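Local coordinates for protein AxyAgu115A (Amphibacillus xylanus NBRC 15112, PDB 6NPS) that acts as a family GH115 alpha-glucuronidase, probably releasing glucuronic acid side groups from the hemicellulose arabinoglucuronoxylan, at residues L599-K604 and K737-I742; P664-S669 and K762-K767; A712-S717 and G730-K735. The protein carries 3 engineered substitutions. All coordinates share one frame; numbering follows the deposited sequence.

Two beta sheets close on each other and meet a helix. Contact 3 pairs two strands within one five-stranded sheet, contact 2 brings the other sheet against a hairpin of the first, and contact 1 ties that other sheet to the start of helix 601-629. The centres of contacts 2 and 3 are about 8 Å apart, of 1 and 3 about 11 Å, and of 1 and 2 about 14 Å. Leu666 meets Ala712 between contacts 2 and 3; Glu740 packs on the Tyr714 hydroxyl, and Leu732 on Lys737 and Ser739, between 1 and 3. The contact centres lie about 39 to 49 Å from the centre of the chain; a glycerol, probably from crystallisation, sits beside Glu601.

Contact 1 (L599-K604 and K737-I742); sequences LIEANK and KLSETI
A small surface contact joins the start of helix 601-629 to the beginning of strand 739-746, with Leu738 as its apolar centre and two waters bridging its polar side. With CG of Leu738 beside the backbone N (chi1 -50°), the side chain carries its methyl CD1 onto the helix backbone, 3.8 Å from Glu601 CA. The same methyl meets Ile600 CG2 at 4.1 Å, the two side chains crossing at about a right angle, and CE of the bent Lys604 chain touches it too, again crossing Leu738 at about a right angle. Glu601 reaches along the strand with its chain extended beyond CG, so that OE1 comes 3.7 Å from Ser739 CB; OE1 is also in a weak hydrogen bond with Ser705 OG. No direct hydrogen bond spans the segments. Instead, Glu601 N donates to a water (3.0 Å) that gives a weak bond to Leu738 O, and a second water lies 3.1 Å from Ser739 OG and donates weakly to Glu601 OE2. Ser706 forms backbone hydrogen bonds with both Ile600 and Leu738. The arrangement is that of a helix end docked by one leucine, with two bridging waters beside it, at the start of a strand in a beta sandwich.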
# COMPACT_ATOMS: atom_id res chain seq x y z
N LEU A 599 13.74 8.24 2.12
CA LEU A 599 14.91 8.36 3.01
C LEU A 599 15.97 7.35 2.60
O LEU A 599 15.69 6.16 2.48
CB LEU A 599 14.50 8.09 4.46
CG LEU A 599 13.54 9.09 5.09
CD1 LEU A 599 13.45 8.77 6.55
CD2 LEU A 599 13.99 10.54 4.87
N ILE A 600 17.20 7.81 2.41
CA ILE A 600 18.28 6.92 1.97
C ILE A 600 18.50 5.78 2.95
O ILE A 600 18.86 4.67 2.54
CB ILE A 600 19.60 7.70 1.77
CG1 ILE A 600 19.38 9.01 0.99
CG2 ILE A 600 20.65 6.84 1.10
CD1 ILE A 600 18.97 8.77 -0.44
N GLU A 601 18.25 6.01 4.23
CA GLU A 601 18.44 4.98 5.25
C GLU A 601 17.54 3.77 5.04
O GLU A 601 17.83 2.70 5.61
CB GLU A 601 18.19 5.56 6.64
CG GLU A 601 16.73 5.79 6.97
CD GLU A 601 16.52 6.52 8.30
OE1 GLU A 601 16.94 7.70 8.41
OE2 GLU A 601 15.92 5.92 9.23
N ALA A 602 16.49 3.88 4.22
CA ALA A 602 15.74 2.68 3.84
C ALA A 602 16.63 1.59 3.27
O ALA A 602 16.39 0.40 3.50
CB ALA A 602 14.67 3.05 2.81
N ASN A 603 17.64 1.96 2.50
CA ASN A 603 18.37 0.95 1.74
C ASN A 603 19.17 0.03 2.67
O ASN A 603 19.19 -1.20 2.48
CB ASN A 603 19.24 1.66 0.70
CG ASN A 603 18.39 2.34 -0.38
OD1 ASN A 603 17.17 2.12 -0.45
ND2 ASN A 603 19.00 3.19 -1.19
N LYS A 604 19.75 0.60 3.72
CA LYS A 604 20.43 -0.22 4.71
C LYS A 604 19.47 -1.11 5.49
O LYS A 604 19.82 -2.23 5.87
CB LYS A 604 21.20 0.68 5.68
CG LYS A 604 22.66 0.29 5.80
CD LYS A 604 23.44 0.63 4.52
CE LYS A 604 23.68 2.14 4.41
NZ LYS A 604 24.10 2.60 3.04
N LYS A 737 27.06 9.59 6.21
CA LYS A 737 26.14 9.97 7.28
C LYS A 737 24.78 10.28 6.69
O LYS A 737 24.60 11.28 5.98
CB LYS A 737 26.68 11.17 8.08
CG LYS A 737 25.98 11.29 9.44
CD LYS A 737 26.95 11.24 10.63
CE LYS A 737 26.26 11.62 11.94
NZ LYS A 737 25.14 10.69 12.36
N LEU A 738 23.81 9.43 7.01
CA LEU A 738 22.47 9.48 6.45
C LEU A 738 21.46 10.15 7.37
O LEU A 738 20.46 10.69 6.88
CB LEU A 738 21.96 8.07 6.15
CG LEU A 738 22.87 7.13 5.34
CD1 LEU A 738 22.08 5.87 4.83
CD2 LEU A 738 23.43 7.92 4.19
N SER A 739 21.67 10.10 8.68
CA SER A 739 20.73 10.71 9.61
C SER A 739 21.49 11.12 10.86
O SER A 739 22.62 10.70 11.09
CB SER A 739 19.55 9.77 9.96
OG SER A 739 19.97 8.56 10.54
N GLU A 740 20.86 11.98 11.65
CA GLU A 740 21.39 12.41 12.93
C GLU A 740 20.23 12.53 13.92
O GLU A 740 19.17 13.08 13.59
CB GLU A 740 22.12 13.74 12.78
CG GLU A 740 22.63 14.35 14.08
CD GLU A 740 23.92 13.72 14.58
OE1 GLU A 740 24.41 12.78 13.92
OE2 GLU A 740 24.46 14.17 15.62
N THR A 741 20.40 12.00 15.13
CA THR A 741 19.39 12.13 16.17
C THR A 741 19.78 13.28 17.10
O THR A 741 20.90 13.32 17.62
CB THR A 741 19.27 10.83 16.96
OG1 THR A 741 18.75 9.81 16.10
CG2 THR A 741 18.36 11.01 18.17
N ILE A 742 18.88 14.25 17.27
CA ILE A 742 19.15 15.42 18.10
C ILE A 742 18.41 15.21 19.41
O ILE A 742 17.20 14.98 19.42
CB ILE A 742 18.71 16.73 17.41
CG1 ILE A 742 19.22 16.81 15.95
CG2 ILE A 742 19.11 17.97 18.28
CD1 ILE A 742 20.73 16.79 15.77
O HOH W 1 18.20 8.85 5.31
O HOH W 2 17.40 7.38 11.84

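Contact 2 (P664-S669 and K762-K767); sequences PRLLVS and KTPVGK
The chain enters strand 666-670 at Pro664 and Arg665 and passes the tight turn that links strands 754-763 and 766-775, with no hydrogen bond running directly between the two. CA of Arg665 lies 6.1 Å from CA of Val765, and Leu666 runs beside Thr763. Pro764 and Val765 occupy the corners of the turn, which closes as a two-residue beta hairpin: Thr763 N donates to Gly766 O at 3.0 Å, while the return bond from Gly766 N is weak. Thr763 OG1, held between the backbone N and the carbonyl carbon (chi1 75°), lies over the turn, where Val765 N and Gly766 N both give it weak bonds.

Thr763 OG1 also donates to a water at 2.6 Å, which in turn donates to Leu666 O at 2.8 Å, linking a side chain of one sheet to a backbone carbonyl of the other. The two sheets face each other as a beta sandwich, and here the hairpin turn of one packs on the start of strand 666-670 in the other. Leu666 and Thr763 slide past each other in opposite directions, bringing Leu666 CB to 4.0 Å from Thr763 CG2. Further out, Leu666 CD1 touches CD of the Pro764 ring, which it meets at about a right angle.

That ring also covers Pro664 O: Pro764 CB lies 3.3 Å from it. The carbonyl oxygen is buried here with no polar partner. The two proline side chains touch as well, CG of Pro664 against CB of Pro764. Both Val765 methyls converge on Arg665 CG, with CG1 at 3.9 Å, the two side chains crossing at a slant. The guanidinium group leads elsewhere, with NE in a salt bridge to Glu678 and NH2 bonded to Asn650 O of the second subunit.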
# COMPACT_ATOMS: atom_id res chain seq x y z
N PRO A 664 19.37 19.03 -2.11
CA PRO A 664 19.88 18.63 -0.77
C PRO A 664 18.86 18.89 0.34
O PRO A 664 18.99 19.78 1.20
CB PRO A 664 21.15 19.48 -0.62
CG PRO A 664 20.87 20.68 -1.40
CD PRO A 664 20.06 20.23 -2.61
N ARG A 665 17.84 18.07 0.33
CA ARG A 665 16.73 18.20 1.24
C ARG A 665 16.97 17.32 2.46
O ARG A 665 17.68 16.30 2.41
CB ARG A 665 15.41 17.78 0.54
CG ARG A 665 15.03 18.61 -0.65
CD ARG A 665 14.19 17.81 -1.73
NE ARG A 665 13.25 16.87 -1.11
CZ ARG A 665 12.46 16.04 -1.79
NH1 ARG A 665 12.54 16.04 -3.12
NH2 ARG A 665 11.64 15.18 -1.13
N LEU A 666 16.33 17.72 3.57
CA LEU A 666 16.46 17.03 4.83
C LEU A 666 15.09 16.88 5.45
O LEU A 666 14.32 17.85 5.54
CB LEU A 666 17.38 17.84 5.79
CG LEU A 666 18.86 17.87 5.43
CD1 LEU A 666 19.60 18.78 6.48
CD2 LEU A 666 19.45 16.45 5.44
N LEU A 667 14.79 15.69 5.93
CA LEU A 667 13.52 15.44 6.58
C LEU A 667 13.73 15.54 8.09
O LEU A 667 14.62 14.89 8.63
CB LEU A 667 12.99 14.06 6.18
CG LEU A 667 11.65 13.76 6.85
CD1 LEU A 667 10.57 14.61 6.15
CD2 LEU A 667 11.33 12.27 6.76
N VAL A 668 12.91 16.36 8.76
CA VAL A 668 12.91 16.43 10.22
C VAL A 668 11.72 15.63 10.74
O VAL A 668 10.58 15.87 10.33
CB VAL A 668 12.83 17.89 10.70
CG1 VAL A 668 12.73 17.97 12.23
CG2 VAL A 668 14.01 18.70 10.16
N SER A 669 11.97 14.71 11.68
CA SER A 669 10.87 13.90 12.21
C SER A 669 10.95 13.81 13.72
O SER A 669 12.04 13.78 14.30
CB SER A 669 10.87 12.50 11.57
OG SER A 669 12.09 11.80 11.80
N LYS A 762 17.03 24.78 10.54
CA LYS A 762 17.19 25.32 9.20
C LYS A 762 17.93 24.30 8.34
O LYS A 762 18.94 23.73 8.76
CB LYS A 762 17.89 26.67 9.21
CG LYS A 762 16.90 27.75 9.60
CD LYS A 762 17.36 29.16 9.29
CE LYS A 762 18.83 29.35 9.57
NZ LYS A 762 19.10 29.95 10.91
N THR A 763 17.38 24.04 7.15
CA THR A 763 17.93 23.08 6.20
C THR A 763 18.19 23.80 4.88
O THR A 763 17.78 24.96 4.73
CB THR A 763 16.97 21.91 5.97
OG1 THR A 763 15.90 22.37 5.13
CG2 THR A 763 16.41 21.36 7.31
N PRO A 764 18.86 23.18 3.92
CA PRO A 764 19.17 23.89 2.67
C PRO A 764 17.95 24.37 1.91
O PRO A 764 18.07 25.31 1.12
CB PRO A 764 19.97 22.86 1.86
CG PRO A 764 20.70 22.08 2.94
CD PRO A 764 19.65 21.93 4.02
N VAL A 765 16.76 23.82 2.17
CA VAL A 765 15.59 24.18 1.39
C VAL A 765 14.47 24.80 2.22
O VAL A 765 13.45 25.20 1.64
CB VAL A 765 15.07 22.95 0.61
CG1 VAL A 765 16.23 22.33 -0.17
CG2 VAL A 765 14.48 21.94 1.58
N GLY A 766 14.64 24.93 3.53
CA GLY A 766 13.55 25.49 4.32
C GLY A 766 13.83 25.52 5.81
O GLY A 766 14.99 25.52 6.23
N LYS A 767 12.78 25.49 6.62
CA LYS A 767 12.91 25.70 8.06
C LYS A 767 11.78 24.96 8.76
O LYS A 767 10.63 25.12 8.37
CB LYS A 767 12.83 27.20 8.38
CG LYS A 767 12.77 27.49 9.85
CD LYS A 767 13.13 28.95 10.14
CE LYS A 767 12.73 29.87 9.03
NZ LYS A 767 12.47 31.26 9.51
O HOH W 3 14.37 20.40 4.27

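Contact 3 (A712-S717 and G730-K735); sequences AEYHIS and GVLDGK
Tyr714 is swung over Gly730 by its first torsion, which sets CG between the backbone N and the carbonyl carbon (chi1 53°), and by chi2 of 88°, which lays the ring across the neighbouring strand. Gly730, with no side chain, sets CA over one face as a CH-pi contact, 3.8 Å from the centroid of the Tyr714 ring, 3.4 Å from its plane and offset toward the rim. At the ring's edge, Leu732 CG is 3.9 Å from Tyr714 CE2. The backbones pair antiparallel: Ala712 N donates to Leu732 O at 2.7 Å, and Leu732 N returns to Ala712 O at 2.9 Å. Tyr714 and Gly730 form the next hydrogen-bonded pair. Between them Glu713 and Val731 make a non-hydrogen-bonded pair, with Glu713 CG 4.0 Å from Val731 CB. A water donates to both Glu713 OE1 (2.9 Å) and Gly730 O, linking side chain to backbone. Beyond the pairing, Asp733 OD1 takes Lys735 N in an Asx turn. Strand 729-732 is outermost in its sheet within this chain, strand 754-763 flanks 712-718 on the other side, and the Ala712, Tyr714 and Leu732 face packs on Leu666, while Tyr714 and Leu732 also meet Ile704 and Glu740 of the facing sheet.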
# COMPACT_ATOMS: atom_id res chain seq x y z
N ALA A 712 24.18 18.18 2.87
CA ALA A 712 23.10 19.06 3.32
C ALA A 712 23.40 19.50 4.74
O ALA A 712 23.46 18.65 5.63
CB ALA A 712 21.76 18.32 3.28
N GLU A 713 23.60 20.79 4.95
CA GLU A 713 23.88 21.32 6.29
C GLU A 713 22.60 21.73 7.00
O GLU A 713 21.67 22.26 6.39
CB GLU A 713 24.80 22.55 6.20
CG GLU A 713 26.17 22.28 5.61
CD GLU A 713 27.12 23.47 5.75
OE1 GLU A 713 27.15 24.08 6.85
OE2 GLU A 713 27.82 23.79 4.77
N TYR A 714 22.55 21.49 8.31
CA TYR A 714 21.45 21.97 9.12
C TYR A 714 21.98 22.90 10.21
O TYR A 714 23.16 22.82 10.59
CB TYR A 714 20.65 20.77 9.74
CG TYR A 714 21.49 19.77 10.50
CD1 TYR A 714 21.76 19.95 11.86
CD2 TYR A 714 22.02 18.65 9.87
CE1 TYR A 714 22.53 19.03 12.57
CE2 TYR A 714 22.78 17.72 10.57
CZ TYR A 714 23.04 17.93 11.92
OH TYR A 714 23.80 17.03 12.62
N HIS A 715 21.12 23.78 10.72
CA HIS A 715 21.45 24.68 11.84
C HIS A 715 20.28 24.70 12.82
O HIS A 715 19.13 24.95 12.43
CB HIS A 715 21.78 26.10 11.33
CG HIS A 715 22.63 26.11 10.09
ND1 HIS A 715 23.98 25.85 10.09
CD2 HIS A 715 22.29 26.31 8.79
CE1 HIS A 715 24.45 25.90 8.86
NE2 HIS A 715 23.44 26.18 8.04
N ILE A 716 20.56 24.43 14.08
CA ILE A 716 19.54 24.29 15.11
C ILE A 716 19.71 25.40 16.16
O ILE A 716 20.81 25.61 16.67
CB ILE A 716 19.64 22.90 15.76
CG1 ILE A 716 19.39 21.84 14.69
CG2 ILE A 716 18.66 22.76 16.90
CD1 ILE A 716 20.09 20.51 14.96
N SER A 717 18.62 26.08 16.49
CA SER A 717 18.66 27.03 17.59
C SER A 717 17.35 26.98 18.35
O SER A 717 16.33 26.48 17.84
CB SER A 717 18.94 28.46 17.10
OG SER A 717 17.87 28.88 16.27
N GLY A 730 25.50 20.93 11.77
CA GLY A 730 25.93 19.63 11.29
C GLY A 730 25.75 19.55 9.79
O GLY A 730 25.20 20.45 9.15
N VAL A 731 26.24 18.46 9.23
CA VAL A 731 26.08 18.22 7.81
C VAL A 731 25.84 16.73 7.63
O VAL A 731 26.40 15.90 8.34
CB VAL A 731 27.29 18.74 7.00
CG1 VAL A 731 28.58 18.19 7.55
CG2 VAL A 731 27.14 18.40 5.52
N LEU A 732 24.91 16.40 6.74
CA LEU A 732 24.68 15.03 6.32
C LEU A 732 25.02 14.93 4.84
O LEU A 732 24.99 15.93 4.12
CB LEU A 732 23.24 14.62 6.60
CG LEU A 732 22.76 14.68 8.06
CD1 LEU A 732 21.26 14.55 8.08
CD2 LEU A 732 23.34 13.53 8.86
N ASP A 733 25.38 13.74 4.38
CA ASP A 733 25.80 13.62 2.99
C ASP A 733 25.07 12.56 2.18
O ASP A 733 25.34 12.44 0.98
CB ASP A 733 27.30 13.34 2.90
CG ASP A 733 27.71 12.21 3.80
OD1 ASP A 733 27.15 11.10 3.65
OD2 ASP A 733 28.57 12.42 4.67
N GLY A 734 24.18 11.78 2.77
CA GLY A 734 23.54 10.77 1.95
C GLY A 734 24.41 9.58 1.59
O GLY A 734 23.88 8.60 1.05
N LYS A 735 25.71 9.61 1.90
CA LYS A 735 26.57 8.45 1.64
C LYS A 735 27.13 7.87 2.94
O LYS A 735 26.76 6.75 3.29
CB LYS A 735 27.65 8.81 0.63
CG LYS A 735 27.06 9.30 -0.69
CD LYS A 735 28.01 9.11 -1.86
CE LYS A 735 27.29 8.64 -3.14
NZ LYS A 735 26.94 7.18 -3.17
O HOH W 4 26.77 22.96 9.50
O HOH W 5 25.49 15.40 11.57